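PDB 4ZOH: putative oxidoreductase molybdopterin-binding subunit from Sulfolobus tokodaii, which probably serves as the molybdenum-cofactor subunit of a xanthine dehydrogenase/aldehyde oxidase-type oxidoreductase, binding pterin cytosine dinucleotide. Local coordinates for residues 11-14 with 15-19. Residues are numbered along the deposited sequence; the frame is centred on the assembly and turned at random.
Sequences EDLR and LITGK
The carbonyl oxygen L13 O is gripped twice by T17, strongly through the side-chain hydroxyl, with T17 OG1 2.7 Å from L13 O, and weakly through the backbone, with T17 N 3.4 Å from L13 O. The grip falls in the last turn of the short helix 12-16, which closes in a Schellman motif and illustrates how side chain and backbone can together finish a helix. The hydroxyl stands between the backbone N and the carbonyl carbon of T17 (chi1 59°), folded back over the turn, and approaches the L13 carbonyl tilted 20° from its plane. With an alanine here, L13 O would probably keep the weak backbone bond but lose its short hydroxyl partner, and the CG2 contact with L13 CD1 would go as well.

After T17 the chain leaves helical geometry at G18, whose positive phi suits glycine. Two bonds back into the last turn make the Schellman motif: K19 N donates to R14 O at 2.7 Å, and a weak bond runs from G18 N to L15 O. Just before these, I16 N meets D12 O at 2.8 Å, almost in line with the carbonyl, and L15 N adds a weak bond to that oxygen. CG1 and CG2 of I16 lie together against one side of D12 O, at 3.4 and 3.5 Å.

The charged ends reach outward. R14 forms a salt bridge with D210, and K19 NZ bonds R236 O of the second subunit, while I16 and T17 pack against another protein's chain. The turn thus sits at a junction of subunits, with the L15 side chain about 8 Å from an iron-sulfur cluster. Bent at chi3 (64°), the R14 chain brings its guanidinium obliquely beside L15, R14 NH1 lying 4.0 Å from L15 CD2.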
# COMPACT_ATOMS: atom_id res chain seq x y z
N GLU A 11 -9.96 19.41 4.51
CA GLU A 11 -9.50 18.10 5.03
C GLU A 11 -10.69 17.19 5.37
O GLU A 11 -10.46 15.97 5.47
CB GLU A 11 -8.61 18.24 6.31
CG GLU A 11 -7.31 19.08 6.14
CD GLU A 11 -7.46 20.58 6.34
OE1 GLU A 11 -8.58 21.15 6.12
OE2 GLU A 11 -6.41 21.25 6.64
N ASP A 12 -11.92 17.74 5.55
CA ASP A 12 -12.97 16.94 6.23
C ASP A 12 -13.51 15.76 5.45
O ASP A 12 -13.79 14.69 6.06
CB ASP A 12 -14.13 17.83 6.71
CG ASP A 12 -13.73 18.71 7.85
OD1 ASP A 12 -12.62 18.48 8.40
OD2 ASP A 12 -14.51 19.62 8.22
N LEU A 13 -13.58 15.91 4.12
CA LEU A 13 -14.34 14.93 3.32
C LEU A 13 -13.84 13.50 3.48
O LEU A 13 -14.64 12.58 3.74
CB LEU A 13 -14.45 15.32 1.83
CG LEU A 13 -15.27 14.32 0.95
CD1 LEU A 13 -16.71 14.25 1.43
CD2 LEU A 13 -15.26 14.65 -0.55
N ARG A 14 -12.51 13.31 3.38
CA ARG A 14 -11.94 11.95 3.52
C ARG A 14 -12.22 11.37 4.89
O ARG A 14 -12.42 10.17 5.03
CB ARG A 14 -10.41 11.99 3.36
CG ARG A 14 -9.94 12.47 2.02
CD ARG A 14 -8.44 12.87 2.06
NE ARG A 14 -7.62 11.70 2.35
CZ ARG A 14 -6.92 11.51 3.47
NH1 ARG A 14 -6.87 12.45 4.46
NH2 ARG A 14 -6.24 10.36 3.57
N LEU A 15 -12.18 12.24 5.90
CA LEU A 15 -12.18 11.81 7.27
C LEU A 15 -13.59 11.54 7.81
O LEU A 15 -13.74 10.64 8.60
CB LEU A 15 -11.49 12.87 8.15
CG LEU A 15 -9.99 13.19 7.77
CD1 LEU A 15 -9.33 14.23 8.72
CD2 LEU A 15 -9.13 11.92 7.67
N ILE A 16 -14.59 12.29 7.35
CA ILE A 16 -15.98 12.05 7.81
C ILE A 16 -16.60 10.87 7.15
O ILE A 16 -17.59 10.36 7.65
CB ILE A 16 -16.87 13.29 7.59
CG1 ILE A 16 -16.99 13.64 6.05
CG2 ILE A 16 -16.28 14.37 8.46
CD1 ILE A 16 -17.61 15.01 5.77
N THR A 17 -15.98 10.44 6.06
CA THR A 17 -16.41 9.23 5.27
C THR A 17 -15.49 8.03 5.54
O THR A 17 -15.71 6.90 5.00
CB THR A 17 -16.45 9.53 3.74
OG1 THR A 17 -15.13 9.97 3.27
CG2 THR A 17 -17.51 10.66 3.40
N GLY A 18 -14.52 8.21 6.45
CA GLY A 18 -13.72 7.05 6.91
C GLY A 18 -12.77 6.55 5.86
O GLY A 18 -12.43 5.39 5.83
N LYS A 19 -12.37 7.45 4.99
CA LYS A 19 -11.40 7.17 3.91
C LYS A 19 -10.05 7.82 4.21
O LYS A 19 -9.24 7.97 3.32
CB LYS A 19 -11.91 7.68 2.54
CG LYS A 19 -13.29 7.15 2.12
CD LYS A 19 -13.36 5.61 2.07
CE LYS A 19 -14.78 5.14 1.84
NZ LYS A 19 -14.85 3.78 1.20